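Local coordinates for protein inactive dihydroorotase-like domain (PDB 5NNL) that has the barrel fold of the dihydroorotases in the amidohydrolase superfamily but is an inactive member of that family, at residues D131-D136 and K159-L164; R150-A155 and K174-V179. All blocks are in the same frame, centred on the assembly; numbering follows the deposited sequence.

The two contacts lie in neighbouring layers of one sector of the barrel, with centres about 11 Å apart. Interaction 2 pairs the parallel strands 151-153 and 175-180, about 11 Å from the centre of the chain; interaction 1, about 18 Å from it, joins the chain leading into helix 134-146 to helix 159-170 in the outer layer. Along the chain the segments alternate: 131-136, 150-155, 159-164, then 174-179. Consecutive beta-alpha units are thus tied at both strand and helix level. The layers also touch directly: Arg133 NH2 makes a hydrogen bond of 2.9 Å to Ser154 O, and Ile162 CD1 packs 3.9 Å from Cys177 SG.

Interaction 1: D131-D136 and K159-L164; sequences DARTTD and KDDIKL
Ala132 reaches Asp161 through a single water, which donates to Ala132 O and, at 2.6 Å, to Asp161 OD2. The same water accepts from Arg133 NH2 at 2.7 Å, so it ties Ala132 O and Arg133 NH2 of one segment to Asp161 OD2 of the other. Arg133 crosses the Asp161 side chain at about a right angle. Its bend at chi2 (-60°) folds the chain past the carboxylate, leaving the methylene CD 3.3 Å from Asp161 OD2 while Arg133 NE remains 4.5 Å from that oxygen, beyond salt-bridge range. With its NH2 also held by Ser154 O, the Arg133 guanidinium has Asp131 O 3.0 Å above the middle of its plane.

These residues follow strand 128-130 and lead into helix 134-146, which neighbours helix 159-170 in the outer layer of a beta/alpha barrel of the amidohydrolase superfamily. The carboxylate of Asp161 therefore reaches across from one barrel helix to the chain entering the previous one.

At Thr134 the contact becomes direct. The backbone N of Thr134 donates to Asp161 OD1 at 3.1 Å, with an N-H...O angle of 151°, meeting the oxygen on its syn side and 20° out of the carboxylate plane. Each carboxylate oxygen thus has its own task: OD1 takes the amide, OD2 the water. The methyl CG2 of Thr134 stands 4.1 Å from Asp161 OD1, in loose van der Waals contact. One turn further along helix 159-170, Leu164 brings CD2 to within 4.5 Å of Thr134 O and packs on Leu137 and Ala138 of helix 134-146.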
loop_
_atom_site.group_PDB
_atom_site.type_symbol
_atom_site.label_atom_id
_atom_site.label_comp_id
_atom_site.label_asym_id
_atom_site.label_seq_id
_atom_site.Cartn_x
_atom_site.Cartn_y
_atom_site.Cartn_z
ATOM N N ASP A 131 7.610 6.484 5.720
ATOM C CA ASP A 131 7.795 7.148 4.436
ATOM C C ASP A 131 8.931 8.167 4.486
ATOM O O ASP A 131 8.974 9.087 3.661
ATOM C CB ASP A 131 6.494 7.818 3.986
ATOM C CG ASP A 131 6.027 8.900 4.940
ATOM O OD1 ASP A 131 6.632 9.054 6.023
ATOM O OD2 ASP A 131 5.051 9.601 4.603
ATOM N N ALA A 132 9.853 8.014 5.436
ATOM C CA ALA A 132 10.947 8.962 5.599
ATOM C C ALA A 132 11.795 9.034 4.333
ATOM O O ALA A 132 11.915 8.061 3.583
ATOM C CB ALA A 132 11.824 8.562 6.788
ATOM N N ARG A 133 12.383 10.209 4.101
ATOM C CA ARG A 133 13.281 10.441 2.980
ATOM C C ARG A 133 14.611 10.977 3.490
ATOM O O ARG A 133 14.721 11.453 4.624
ATOM C CB ARG A 133 12.711 11.446 1.968
ATOM C CG ARG A 133 11.252 11.251 1.606
ATOM C CD ARG A 133 11.002 9.894 0.986
ATOM N NE ARG A 133 9.595 9.732 0.633
ATOM C CZ ARG A 133 8.959 8.567 0.547
ATOM N NH1 ARG A 133 7.678 8.551 0.214
ATOM N NH2 ARG A 133 9.587 7.423 0.798
ATOM N N THR A 134 15.616 10.896 2.617
ATOM C CA THR A 134 16.942 11.467 2.834
ATOM C C THR A 134 17.402 11.332 4.280
ATOM O O THR A 134 17.565 10.215 4.783
ATOM C CB THR A 134 16.962 12.938 2.402
ATOM O OG1 THR A 134 16.172 13.724 3.305
ATOM C CG2 THR A 134 16.419 13.091 0.983
ATOM N N THR A 135 17.613 12.460 4.965
ATOM C CA THR A 135 18.218 12.404 6.289
ATOM C C THR A 135 17.274 11.799 7.321
ATOM O O THR A 135 17.729 11.114 8.244
ATOM C CB THR A 135 18.675 13.798 6.718
ATOM O OG1 THR A 135 17.654 14.761 6.425
ATOM C CG2 THR A 135 19.948 14.177 5.976
ATOM N N ASP A 136 15.966 12.034 7.192
ATOM C CA ASP A 136 15.014 11.329 8.046
ATOM C C ASP A 136 15.098 9.826 7.818
ATOM O O ASP A 136 15.061 9.043 8.774
ATOM C CB ASP A 136 13.589 11.812 7.782
ATOM C CG ASP A 136 13.373 13.261 8.165
ATOM O OD1 ASP A 136 14.162 13.798 8.973
ATOM O OD2 ASP A 136 12.396 13.858 7.665
ATOM N N LYS A 159 16.100 8.207 -6.720
ATOM C CA LYS A 159 17.362 7.495 -6.885
ATOM C C LYS A 159 18.160 7.490 -5.588
ATOM O O LYS A 159 18.687 6.452 -5.169
ATOM C CB LYS A 159 18.164 8.156 -8.007
ATOM C CG LYS A 159 19.540 7.585 -8.245
ATOM C CD LYS A 159 20.239 8.353 -9.357
ATOM C CE LYS A 159 21.454 7.620 -9.868
ATOM N NZ LYS A 159 22.203 8.434 -10.875
ATOM N N ASP A 160 18.271 8.654 -4.945
ATOM C CA ASP A 160 19.054 8.768 -3.719
ATOM C C ASP A 160 18.565 7.790 -2.654
ATOM O O ASP A 160 19.367 7.111 -2.003
ATOM C CB ASP A 160 18.988 10.203 -3.189
ATOM C CG ASP A 160 19.728 11.199 -4.073
ATOM O OD1 ASP A 160 20.635 10.787 -4.826
ATOM O OD2 ASP A 160 19.412 12.406 -3.999
ATOM N N ASP A 161 17.247 7.709 -2.459
ATOM C CA ASP A 161 16.721 6.867 -1.387
ATOM C C ASP A 161 16.880 5.382 -1.711
ATOM O O ASP A 161 17.256 4.592 -0.837
ATOM C CB ASP A 161 15.253 7.212 -1.110
ATOM C CG ASP A 161 15.091 8.476 -0.265
ATOM O OD1 ASP A 161 16.109 9.080 0.132
ATOM O OD2 ASP A 161 13.937 8.865 0.008
ATOM N N ILE A 162 16.621 4.978 -2.958
ATOM C CA ILE A 162 16.714 3.553 -3.271
ATOM C C ILE A 162 18.160 3.084 -3.197
ATOM O O ILE A 162 18.426 1.925 -2.859
ATOM C CB ILE A 162 16.083 3.239 -4.644
ATOM C CG1 ILE A 162 15.767 1.740 -4.765
ATOM C CG2 ILE A 162 17.001 3.653 -5.797
ATOM C CD1 ILE A 162 14.695 1.238 -3.803
ATOM N N LYS A 163 19.116 3.967 -3.489
ATOM C CA LYS A 163 20.520 3.589 -3.390
ATOM C C LYS A 163 20.975 3.487 -1.941
ATOM O O LYS A 163 21.810 2.636 -1.615
ATOM C CB LYS A 163 21.390 4.587 -4.150
ATOM C CG LYS A 163 21.276 4.460 -5.662
ATOM C CD LYS A 163 22.398 5.180 -6.377
ATOM C CE LYS A 163 23.725 4.443 -6.215
ATOM N NZ LYS A 163 24.771 4.985 -7.123
ATOM N N LEU A 164 20.448 4.338 -1.060
ATOM C CA LEU A 164 20.746 4.192 0.360
ATOM C C LEU A 164 20.172 2.892 0.903
ATOM O O LEU A 164 20.811 2.212 1.712
ATOM C CB LEU A 164 20.201 5.393 1.137
ATOM C CG LEU A 164 20.354 5.340 2.660
ATOM C CD1 LEU A 164 21.819 5.307 3.069
ATOM C CD2 LEU A 164 19.642 6.518 3.301
HETATM O O HOH W 1 12.280 7.044 0.799
#

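Interaction 2: R150-A155 and K174-V179; sequences RIHVSA and KVTCDV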
loop_
_atom_site.group_PDB
_atom_site.type_symbol
_atom_site.label_atom_id
_atom_site.label_comp_id
_atom_site.label_asym_id
_atom_site.label_seq_id
_atom_site.Cartn_x
_atom_site.Cartn_y
_atom_site.Cartn_z
ATOM N N ARG A 150 13.452 -4.882 12.341
ATOM C CA ARG A 150 13.093 -4.664 10.948
ATOM C C ARG A 150 12.509 -3.272 10.749
ATOM O O ARG A 150 11.899 -2.696 11.653
ATOM C CB ARG A 150 12.080 -5.714 10.482
ATOM C CG ARG A 150 12.513 -7.153 10.717
ATOM C CD ARG A 150 11.443 -8.142 10.267
ATOM N NE ARG A 150 11.248 -8.123 8.815
ATOM C CZ ARG A 150 11.345 -9.177 8.006
ATOM N NH1 ARG A 150 11.625 -10.388 8.474
ATOM N NH2 ARG A 150 11.149 -9.020 6.704
ATOM N N ILE A 151 12.700 -2.736 9.545
ATOM C CA ILE A 151 12.092 -1.476 9.133
ATOM C C ILE A 151 11.678 -1.599 7.674
ATOM O O ILE A 151 12.412 -2.159 6.854
ATOM C CB ILE A 151 13.052 -0.283 9.329
ATOM C CG1 ILE A 151 12.367 1.036 8.966
ATOM C CG2 ILE A 151 14.302 -0.463 8.495
ATOM C CD1 ILE A 151 11.283 1.457 9.933
ATOM N N HIS A 152 10.499 -1.069 7.349
ATOM C CA HIS A 152 9.982 -1.071 5.987
ATOM C C HIS A 152 9.771 0.363 5.529
ATOM O O HIS A 152 9.137 1.157 6.232
ATOM C CB HIS A 152 8.665 -1.844 5.885
ATOM C CG HIS A 152 8.129 -1.929 4.488
ATOM N ND1 HIS A 152 8.580 -2.859 3.576
ATOM C CD2 HIS A 152 7.198 -1.188 3.843
ATOM C CE1 HIS A 152 7.938 -2.696 2.432
ATOM N NE2 HIS A 152 7.094 -1.689 2.568
ATOM N N VAL A 153 10.292 0.686 4.348
ATOM C CA VAL A 153 10.226 2.030 3.786
ATOM C C VAL A 153 9.224 2.021 2.642
ATOM O O VAL A 153 9.338 1.214 1.714
ATOM C CB VAL A 153 11.605 2.506 3.301
ATOM C CG1 VAL A 153 11.527 3.940 2.795
ATOM C CG2 VAL A 153 12.632 2.391 4.416
ATOM N N SER A 154 8.266 2.938 2.692
ATOM C CA SER A 154 7.131 2.923 1.784
ATOM C C SER A 154 7.214 4.063 0.778
ATOM O O SER A 154 7.789 5.121 1.047
ATOM C CB SER A 154 5.819 3.021 2.564
ATOM O OG SER A 154 4.711 2.722 1.732
ATOM N N ALA A 155 6.624 3.824 -0.392
ATOM C CA ALA A 155 6.502 4.825 -1.450
ATOM C C ALA A 155 7.852 5.458 -1.784
ATOM O O ALA A 155 7.979 6.675 -1.928
ATOM C CB ALA A 155 5.478 5.896 -1.068
ATOM N N LYS A 174 18.251 -4.845 8.399
ATOM C CA LYS A 174 16.957 -5.491 8.160
ATOM C C LYS A 174 15.957 -4.468 7.621
ATOM O O LYS A 174 15.021 -4.041 8.300
ATOM C CB LYS A 174 16.430 -6.134 9.437
ATOM C CG LYS A 174 17.370 -7.128 10.100
ATOM C CD LYS A 174 16.580 -8.102 10.969
ATOM C CE LYS A 174 17.340 -8.523 12.216
ATOM N NZ LYS A 174 18.722 -8.979 11.915
ATOM N N VAL A 175 16.155 -4.081 6.363
ATOM C CA VAL A 175 15.296 -3.094 5.719
ATOM C C VAL A 175 14.645 -3.713 4.491
ATOM O O VAL A 175 15.279 -4.469 3.746
ATOM C CB VAL A 175 16.073 -1.810 5.349
ATOM C CG1 VAL A 175 17.249 -2.122 4.468
ATOM C CG2 VAL A 175 15.153 -0.794 4.683
ATOM N N THR A 176 13.367 -3.398 4.297
ATOM C CA THR A 176 12.643 -3.700 3.072
ATOM C C THR A 176 11.954 -2.425 2.607
ATOM O O THR A 176 11.892 -1.434 3.338
ATOM C CB THR A 176 11.614 -4.825 3.275
ATOM O OG1 THR A 176 10.619 -4.409 4.218
ATOM C CG2 THR A 176 12.292 -6.089 3.784
ATOM N N CYS A 177 11.438 -2.435 1.379
ATOM C CA CYS A 177 10.812 -1.229 0.860
ATOM C C CYS A 177 9.789 -1.572 -0.209
ATOM O O CYS A 177 9.782 -2.672 -0.766
ATOM C CB CYS A 177 11.848 -0.262 0.272
ATOM S SG CYS A 177 12.703 -0.900 -1.189
ATOM N N ASP A 178 8.931 -0.595 -0.499
ATOM C CA ASP A 178 8.000 -0.691 -1.610
ATOM C C ASP A 178 8.026 0.597 -2.420
ATOM O O ASP A 178 8.529 1.632 -1.975
ATOM C CB ASP A 178 6.557 -0.975 -1.145
ATOM C CG ASP A 178 5.927 0.194 -0.406
ATOM O OD1 ASP A 178 5.831 0.130 0.838
ATOM O OD2 ASP A 178 5.518 1.174 -1.068
ATOM N N VAL A 179 7.497 0.502 -3.636
ATOM C CA VAL A 179 7.187 1.664 -4.455
ATOM C C VAL A 179 5.719 1.574 -4.833
ATOM O O VAL A 179 5.167 0.482 -5.004
ATOM C CB VAL A 179 8.068 1.766 -5.725
ATOM C CG1 VAL A 179 9.536 1.630 -5.374
ATOM C CG2 VAL A 179 7.673 0.725 -6.750
HETATM O O HOH W 2 11.432 -5.100 7.038
#
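The carboxylate of Asp178 gathers three donors from the neighbouring strand segment. Asp178 OD1 accepts from His152 NE2 at 2.8 Å through its anti lone pair, and Ser154 OG donates to the syn lone pair of that oxygen at 3.0 Å. Ala155 N reaches Asp178 OD2 at 3.0 Å from above the carboxylate plane; Ser217 OG also bonds to OD2. Asp178 CG stands between its backbone N and carbonyl carbon (chi1 69°), which swings the carboxylate toward Ser154 and Ala155. Strands 151-153 and 175-180 with helix 159-170 form a beta-alpha-beta unit of the barrel.

The imidazole of His152 is held at both nitrogens. Thr176 OG1 lies in the ring plane at the edge, 2.6 Å from His152 ND1, while Asp178 OD1 is tilted 16° from that plane at NE2; the two bonds together fix the rotation of the ring. Phe272 adds an edge-to-face contact. A water hydrogen-bonded to Thr176 OG1 also donates weakly to Ile151 O.

Between the backbones the hydrogen bonds follow the parallel pattern. Lys174 O accepts from Ile151 N, Thr176 N donates to Ile151 O, Val153 N donates to Thr176 O at 2.8 Å, and Asp178 N donates to Val153 O. The short strand segments 151-153 and 175-179 run parallel, their directions 22° apart.

On the sheet face carrying Ile151, Val153, Val175 and Cys177, the contact is apolar and turned toward helix 134-146, where Leu141 touches Ile151 and Val175. Ile151 CG2 rests 3.9 Å from Val175 CB, and Val153 CG2 meets Val175 CG2 at 4.1 Å.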